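Local coordinates for protein retinoic acid receptor (Platynereis dumerilii, PDB 6EU9) that binds all-trans retinoic acid through its nuclear-receptor ligand-binding domain and probably couples this signal to transcription, at residues 9-14 / 175-180; 141-146 / 197-202. All coordinates share one frame; numbering follows the deposited sequence.

Interaction 1: 9-14 / 175-180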
ATOM      1  N   GLU A   9      -8.488  22.582  13.859  1.00 37.52           N
ATOM      2  CA  GLU A   9      -8.477  23.596  12.826  1.00 41.25           C
ATOM      3  C   GLU A   9      -7.309  23.302  11.900  1.00 40.81           C
ATOM      4  O   GLU A   9      -7.405  23.479  10.686  1.00 40.98           O
ATOM      5  CB  GLU A   9      -8.307  24.981  13.376  1.00 45.40           C
ATOM      6  CG  GLU A   9      -8.822  25.168  14.786  1.00 51.40           C
ATOM      7  CD  GLU A   9      -8.934  26.636  15.146  1.00 63.95           C
ATOM      8  OE1 GLU A   9      -9.197  27.466  14.210  1.00 70.59           O
ATOM      9  OE2 GLU A   9      -8.796  26.977  16.376  1.00 64.79           O
ATOM     10  N   GLU A  10      -6.230  22.791  12.521  1.00 39.00           N
ATOM     11  CA  GLU A  10      -5.049  22.427  11.772  1.00 43.73           C
ATOM     12  C   GLU A  10      -5.385  21.291  10.808  1.00 39.44           C
ATOM     13  O   GLU A  10      -4.940  21.288   9.676  1.00 36.56           O
ATOM     14  CB  GLU A  10      -3.961  21.956  12.737  1.00 49.04           C
ATOM     15  CG  GLU A  10      -2.499  22.178  12.397  1.00 51.47           C
ATOM     16  CD  GLU A  10      -1.546  21.845  13.588  1.00 61.96           C
ATOM     17  OE1 GLU A  10      -1.040  22.815  14.259  1.00 61.46           O
ATOM     18  OE2 GLU A  10      -1.248  20.612  13.881  1.00 64.39           O
ATOM     19  N   MET A  11      -6.176  20.330  11.285  1.00 37.24           N
ATOM     20  CA  MET A  11      -6.526  19.125  10.591  1.00 34.84           C
ATOM     21  C   MET A  11      -7.396  19.437   9.409  1.00 32.33           C
ATOM     22  O   MET A  11      -7.195  18.932   8.301  1.00 31.71           O
ATOM     23  CB  MET A  11      -7.267  18.188  11.501  1.00 35.90           C
ATOM     24  CG  MET A  11      -7.151  16.754  11.052  1.00 41.07           C
ATOM     25  SD  MET A  11      -8.305  15.834  12.085  1.00 49.42           S
ATOM     26  CE  MET A  11      -7.190  15.168  13.383  1.00 48.42           C
ATOM     27  N   VAL A  12      -8.353  20.310   9.598  1.00 31.63           N
ATOM     28  CA  VAL A  12      -9.124  20.787   8.479  1.00 33.53           C
ATOM     29  C   VAL A  12      -8.196  21.316   7.403  1.00 36.61           C
ATOM     30  O   VAL A  12      -8.248  20.836   6.281  1.00 40.29           O
ATOM     31  CB  VAL A  12     -10.146  21.812   8.883  1.00 27.55           C
ATOM     32  CG1 VAL A  12     -10.881  22.254   7.657  1.00 25.35           C
ATOM     33  CG2 VAL A  12     -11.087  21.202   9.909  1.00 24.33           C
ATOM     34  N   GLU A  13      -7.276  22.180   7.785  1.00 39.99           N
ATOM     35  CA  GLU A  13      -6.401  22.846   6.818  1.00 37.93           C
ATOM     36  C   GLU A  13      -5.542  21.850   6.053  1.00 34.53           C
ATOM     37  O   GLU A  13      -5.341  21.962   4.870  1.00 33.68           O
ATOM     38  CB  GLU A  13      -5.595  23.972   7.445  1.00 38.72           C
ATOM     39  CG  GLU A  13      -6.445  25.146   7.877  1.00 45.85           C
ATOM     40  CD  GLU A  13      -5.615  26.324   8.395  1.00 54.92           C
ATOM     41  OE1 GLU A  13      -4.783  26.777   7.565  1.00 62.18           O
ATOM     42  OE2 GLU A  13      -5.773  26.800   9.591  1.00 53.75           O
ATOM     43  N   LYS A  14      -5.045  20.875   6.745  1.00 33.97           N
ATOM     44  CA  LYS A  14      -4.254  19.805   6.170  1.00 36.99           C
ATOM     45  C   LYS A  14      -5.079  18.999   5.180  1.00 35.51           C
ATOM     46  O   LYS A  14      -4.612  18.725   4.089  1.00 34.49           O
ATOM     47  CB  LYS A  14      -3.662  18.880   7.267  1.00 37.17           C
ATOM     48  CG  LYS A  14      -2.282  19.256   7.715  1.00 37.27           C
ATOM     49  CD  LYS A  14      -2.180  18.857   9.179  1.00 42.20           C
ATOM     50  CE  LYS A  14      -0.867  19.341   9.824  1.00 42.84           C
ATOM     51  NZ  LYS A  14      -0.737  18.636  11.140  1.00 45.98           N
ATOM     52  N   GLU A 175     -11.072   7.950  14.154  1.00 33.16           N
ATOM     53  CA  GLU A 175     -11.924   8.661  15.186  1.00 35.98           C
ATOM     54  C   GLU A 175     -11.686  10.178  15.358  1.00 33.43           C
ATOM     55  O   GLU A 175     -12.636  10.918  15.478  1.00 32.52           O
ATOM     56  CB  GLU A 175     -11.848   7.977  16.560  1.00 38.53           C
ATOM     57  CG  GLU A 175     -12.118   6.506  16.471  1.00 45.97           C
ATOM     58  CD  GLU A 175     -12.264   5.899  17.842  1.00 51.36           C
ATOM     59  OE1 GLU A 175     -11.256   6.044  18.578  1.00 54.47           O
ATOM     60  OE2 GLU A 175     -13.351   5.336  18.174  1.00 53.43           O
ATOM     61  N   PRO A 176     -10.416  10.642  15.414  1.00 32.83           N
ATOM     62  CA  PRO A 176     -10.269  12.103  15.505  1.00 30.92           C
ATOM     63  C   PRO A 176     -10.861  12.843  14.303  1.00 28.45           C
ATOM     64  O   PRO A 176     -11.379  13.911  14.503  1.00 29.62           O
ATOM     65  CB  PRO A 176      -8.710  12.322  15.569  1.00 25.53           C
ATOM     66  CG  PRO A 176      -8.143  11.029  15.062  1.00 26.05           C
ATOM     67  CD  PRO A 176      -9.082   9.967  15.504  1.00 28.92           C
ATOM     68  N   ILE A 177     -10.765  12.299  13.102  1.00 27.33           N
ATOM     69  CA  ILE A 177     -11.313  12.954  11.895  1.00 30.49           C
ATOM     70  C   ILE A 177     -12.828  13.048  11.953  1.00 30.35           C
ATOM     71  O   ILE A 177     -13.418  14.015  11.528  1.00 32.35           O
ATOM     72  CB  ILE A 177     -10.931  12.230  10.597  1.00 29.46           C
ATOM     73  CG1 ILE A 177      -9.448  11.818  10.661  1.00 27.60           C
ATOM     74  CG2 ILE A 177     -11.287  13.095   9.383  1.00 27.23           C
ATOM     75  CD1 ILE A 177      -9.052  10.648   9.747  1.00 26.98           C
ATOM     76  N   LEU A 178     -13.449  12.032  12.506  1.00 28.60           N
ATOM     77  CA  LEU A 178     -14.843  12.040  12.769  1.00 30.47           C
ATOM     78  C   LEU A 178     -15.235  13.105  13.769  1.00 36.75           C
ATOM     79  O   LEU A 178     -16.189  13.859  13.548  1.00 43.95           O
ATOM     80  CB  LEU A 178     -15.263  10.681  13.282  1.00 29.33           C
ATOM     81  CG  LEU A 178     -15.206   9.618  12.184  1.00 28.19           C
ATOM     82  CD1 LEU A 178     -15.113   8.210  12.773  1.00 24.38           C
ATOM     83  CD2 LEU A 178     -16.414   9.892  11.239  1.00 31.51           C
ATOM     84  N   GLU A 179     -14.482  13.211  14.863  1.00 37.85           N
ATOM     85  CA  GLU A 179     -14.780  14.214  15.859  1.00 37.75           C
ATOM     86  C   GLU A 179     -14.591  15.615  15.267  1.00 34.80           C
ATOM     87  O   GLU A 179     -15.386  16.508  15.479  1.00 34.94           O
ATOM     88  CB  GLU A 179     -13.944  13.955  17.092  1.00 41.48           C
ATOM     89  CG  GLU A 179     -14.523  14.594  18.327  1.00 48.93           C
ATOM     90  CD  GLU A 179     -15.904  14.106  18.750  1.00 59.80           C
ATOM     91  OE1 GLU A 179     -16.455  13.130  18.141  1.00 65.24           O
ATOM     92  OE2 GLU A 179     -16.437  14.711  19.720  1.00 62.45           O
ATOM     93  N   THR A 180     -13.541  15.741  14.478  1.00 30.78           N
ATOM     94  CA  THR A 180     -13.200  16.995  13.817  1.00 30.27           C
ATOM     95  C   THR A 180     -14.257  17.384  12.832  1.00 31.51           C
ATOM     96  O   THR A 180     -14.608  18.574  12.768  1.00 31.26           O
ATOM     97  CB  THR A 180     -11.894  16.878  13.055  1.00 27.58           C
ATOM     98  OG1 THR A 180     -10.950  16.356  13.984  1.00 32.83           O
ATOM     99  CG2 THR A 180     -11.461  18.169  12.612  1.00 23.42           C
TER

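Interaction 2: 141-146 / 197-202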
ATOM      1  N   LEU A 141     -27.660  19.890   1.512  1.00 40.23           N
ATOM      2  CA  LEU A 141     -27.056  19.955   2.838  1.00 36.55           C
ATOM      3  C   LEU A 141     -26.012  21.045   2.939  1.00 35.46           C
ATOM      4  O   LEU A 141     -25.641  21.288   4.040  1.00 36.81           O
ATOM      5  CB  LEU A 141     -26.373  18.679   3.127  1.00 39.82           C
ATOM      6  CG  LEU A 141     -26.808  17.613   4.123  1.00 42.29           C
ATOM      7  CD1 LEU A 141     -28.266  17.247   4.008  1.00 38.83           C
ATOM      8  CD2 LEU A 141     -25.858  16.432   3.869  1.00 41.80           C
ATOM      9  N   SER A 142     -25.682  21.687   1.804  1.00 34.12           N
ATOM     10  CA  SER A 142     -24.820  22.867   1.753  1.00 37.95           C
ATOM     11  C   SER A 142     -23.387  22.531   2.062  1.00 45.69           C
ATOM     12  O   SER A 142     -22.686  23.348   2.616  1.00 54.23           O
ATOM     13  CB  SER A 142     -25.236  24.077   2.635  1.00 38.92           C
ATOM     14  OG  SER A 142     -26.518  24.623   2.319  1.00 46.25           O
ATOM     15  N   VAL A 143     -22.969  21.340   1.648  1.00 43.70           N
ATOM     16  CA  VAL A 143     -21.678  20.765   1.859  1.00 35.03           C
ATOM     17  C   VAL A 143     -20.539  21.535   1.216  1.00 32.89           C
ATOM     18  O   VAL A 143     -20.610  21.852   0.074  1.00 36.28           O
ATOM     19  CB  VAL A 143     -21.696  19.297   1.372  1.00 32.96           C
ATOM     20  CG1 VAL A 143     -20.347  18.631   1.647  1.00 42.30           C
ATOM     21  CG2 VAL A 143     -22.735  18.503   2.097  1.00 31.97           C
ATOM     22  N   ASP A 144     -19.462  21.817   1.943  1.00 34.07           N
ATOM     23  CA  ASP A 144     -18.375  22.650   1.403  1.00 33.32           C
ATOM     24  C   ASP A 144     -17.086  21.866   1.111  1.00 30.14           C
ATOM     25  O   ASP A 144     -16.970  20.722   1.481  1.00 30.99           O
ATOM     26  CB  ASP A 144     -18.161  23.863   2.316  1.00 34.99           C
ATOM     27  CG  ASP A 144     -17.140  23.630   3.386  1.00 39.34           C
ATOM     28  OD1 ASP A 144     -16.912  22.471   3.802  1.00 39.57           O
ATOM     29  OD2 ASP A 144     -16.461  24.590   3.791  1.00 41.80           O
ATOM     30  N   THR A 145     -16.128  22.502   0.475  1.00 28.53           N
ATOM     31  CA  THR A 145     -14.946  21.792  -0.001  1.00 30.42           C
ATOM     32  C   THR A 145     -14.239  21.026   1.123  1.00 32.60           C
ATOM     33  O   THR A 145     -13.786  19.874   0.908  1.00 33.41           O
ATOM     34  CB  THR A 145     -13.920  22.717  -0.667  1.00 30.02           C
ATOM     35  OG1 THR A 145     -14.584  23.657  -1.490  1.00 34.46           O
ATOM     36  CG2 THR A 145     -12.970  21.951  -1.512  1.00 29.61           C
ATOM     37  N   ALA A 146     -14.127  21.642   2.291  1.00 32.09           N
ATOM     38  CA  ALA A 146     -13.450  21.033   3.405  1.00 33.34           C
ATOM     39  C   ALA A 146     -14.191  19.816   3.899  1.00 33.00           C
ATOM     40  O   ALA A 146     -13.538  18.775   4.242  1.00 33.28           O
ATOM     41  CB  ALA A 146     -13.242  22.027   4.555  1.00 36.91           C
ATOM     42  N   ALA A 197     -24.962  13.777  11.655  1.00 34.25           N
ATOM     43  CA  ALA A 197     -25.636  12.462  11.431  1.00 34.67           C
ATOM     44  C   ALA A 197     -26.045  12.327  10.001  1.00 36.31           C
ATOM     45  O   ALA A 197     -25.802  11.264   9.407  1.00 42.83           O
ATOM     46  CB  ALA A 197     -26.846  12.213  12.352  1.00 29.41           C
ATOM     47  N   LYS A 198     -26.597  13.412   9.426  1.00 36.98           N
ATOM     48  CA  LYS A 198     -27.024  13.414   8.031  1.00 36.43           C
ATOM     49  C   LYS A 198     -25.845  13.199   7.087  1.00 37.28           C
ATOM     50  O   LYS A 198     -25.956  12.495   6.115  1.00 39.70           O
ATOM     51  CB  LYS A 198     -27.766  14.674   7.698  1.00 39.73           C
ATOM     52  CG  LYS A 198     -29.248  14.448   7.813  1.00 48.45           C
ATOM     53  CD  LYS A 198     -30.070  15.548   7.092  1.00 49.66           C
ATOM     54  CE  LYS A 198     -31.350  14.933   6.535  1.00 52.49           C
ATOM     55  NZ  LYS A 198     -31.665  15.395   5.145  1.00 61.44           N
ATOM     56  N   LEU A 199     -24.717  13.822   7.404  1.00 35.31           N
ATOM     57  CA  LEU A 199     -23.512  13.669   6.603  1.00 32.62           C
ATOM     58  C   LEU A 199     -22.944  12.237   6.687  1.00 32.07           C
ATOM     59  O   LEU A 199     -22.517  11.697   5.689  1.00 30.13           O
ATOM     60  CB  LEU A 199     -22.506  14.691   7.046  1.00 34.94           C
ATOM     61  CG  LEU A 199     -22.720  15.950   6.165  1.00 36.48           C
ATOM     62  CD1 LEU A 199     -22.470  17.236   6.964  1.00 36.60           C
ATOM     63  CD2 LEU A 199     -21.912  15.844   4.923  1.00 37.19           C
ATOM     64  N   LEU A 200     -23.027  11.600   7.865  1.00 25.48           N
ATOM     65  CA  LEU A 200     -22.608  10.246   7.965  1.00 23.75           C
ATOM     66  C   LEU A 200     -23.391   9.304   7.174  1.00 23.81           C
ATOM     67  O   LEU A 200     -22.813   8.436   6.490  1.00 23.90           O
ATOM     68  CB  LEU A 200     -22.592   9.766   9.399  1.00 24.75           C
ATOM     69  CG  LEU A 200     -21.421  10.388  10.261  1.00 22.38           C
ATOM     70  CD1 LEU A 200     -21.369   9.598  11.508  1.00 20.62           C
ATOM     71  CD2 LEU A 200     -20.101  10.533   9.564  1.00 20.29           C
ATOM     72  N   LEU A 201     -24.717   9.474   7.184  1.00 25.90           N
ATOM     73  CA  LEU A 201     -25.615   8.629   6.378  1.00 22.82           C
ATOM     74  C   LEU A 201     -25.389   8.816   4.890  1.00 22.24           C
ATOM     75  O   LEU A 201     -25.615   7.897   4.173  1.00 23.60           O
ATOM     76  CB  LEU A 201     -27.035   8.872   6.747  1.00 22.30           C
ATOM     77  CG  LEU A 201     -27.449   8.529   8.171  1.00 22.54           C
ATOM     78  CD1 LEU A 201     -28.903   8.867   8.369  1.00 22.51           C
ATOM     79  CD2 LEU A 201     -27.235   7.074   8.364  1.00 21.36           C
ATOM     80  N   LYS A 202     -24.833   9.925   4.454  1.00 22.10           N
ATOM     81  CA  LYS A 202     -24.422  10.040   3.053  1.00 25.30           C
ATOM     82  C   LYS A 202     -23.284   9.102   2.725  1.00 27.17           C
ATOM     83  O   LYS A 202     -23.165   8.671   1.605  1.00 24.05           O
ATOM     84  CB  LYS A 202     -24.035  11.477   2.680  1.00 27.57           C
ATOM     85  CG  LYS A 202     -25.126  12.514   3.038  1.00 36.45           C
ATOM     86  CD  LYS A 202     -26.137  12.897   1.951  1.00 36.61           C
ATOM     87  CE  LYS A 202     -27.469  12.196   2.149  1.00 40.65           C
ATOM     88  NZ  LYS A 202     -28.295  12.397   0.907  1.00 42.43           N
TER

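Interaction 1: 9-14 / 175-180
M11 reaches from helix 6-22 to T180 and P176 on helix 167-188, and its thioether makes most of the contact. With CG anti to the backbone N (chi1 -156°) and chi2 also extended, CB and CG span the gap between the helices without touching the other side. SD is the first atom to arrive. It lies 3.3 Å from T180 OG1 and also near CB and CG2 of the same threonine, so that it rests against the hydroxyl and the carbon branch together. There the chain bends at chi3 (-98°), and the methyl turns along the other helix: M11 CE ends 3.9 Å from P176 CB, while SD passes I177 CG1 at 4.4 Å. The hydroxyl that meets the sulfur is itself tied back to its own helix, T180 OG1 donating to P176 O over 2.5 Å. It comes from above the carbonyl plane, and T180 N reaches the same oxygen from the opposite face. T180 CG2 adds a looser touch, 4.1 Å from V12 CG2, the two side chains running past each other in opposite directions. Replacing T180 by an alanine removes both branches; P176 O would probably keep just one of these two donors, and a gap would be likely to open beside M11 SD and V12 CG2. The helix segments cross at -100°, nearly perpendicular, with axes 10.4 Å apart at closest approach, which suits one long side chain bridging the space. Helix 145-156 packs against both partners: its M150 meets V12, while L153 and I154 meet I177, placing the buried part of the contact within the helical layers of the domain and leaving P176 at the exposed edge.

Interaction 2: 141-146 / 197-202
L141 spreads its two methyls over helix 195-222, overlapping K198, L199 and K202, which lie on one face of consecutive turns. CD2 does most of this: it sits 3.9 Å from L199 CG and 4.0 Å from K202 CD, wedged between an apolar side chain and the aliphatic part of a lysine. K202 offers that part because its chain bends at chi2 (-94°) and again at chi3 (102°), bringing CG and CD beside the leucine. The other methyl, L141 CD1, lies 4.0 Å from K198 CD, on the more exposed side of the contact. L199 points its CB past the contact, yet its tip swings back: CD2 meets V143 CG2 at 4.0 Å, the two side chains sliding past each other in opposite directions. Segment 141-146 is the tight connection between helices 128-141 and 145-156 of the all-helical nuclear-receptor ligand-binding fold. S142, with positive phi (71°), ends the first helix in a Schellman motif, and D144 is the N-cap of the second, its side chain capping a backbone N while E147 OE2 takes D144 N, as in a capping box. L141, at the end of the first helix, and V143, within the turn, both direct their CB toward helix 195-222. The polar side of the turn is held from the end of helix 167-188 and the residue beyond: R189 NH2 binds L141 O, R188 NH2 binds S142 O, and Y184 OH pairs with D144 OD2. The side chain of R189 also touches V143 and L199.

Along the chain the segments alternate, 9-14, 141-146, 175-180 and 197-202, so the two interactions interlock rather than nest. Their centres are about 15 Å apart, and they touch directly at two places: V12 CG1 packs on A146 CB at 3.9 Å, and L178 CD2 on L200 CD2 at 4.1 Å. Helices 145-156, 167-188 and 195-222 are successive in the chain, and helix 6-22, the first of the chain, packs against the first two of them. Interaction 1 thus brings the start of the modelled chain onto this group, while interaction 2 seats the turn that leads from helix 128-141 into helix 145-156 on helix 195-222, uniting sequence-distant helices in one end of the ligand-binding domain.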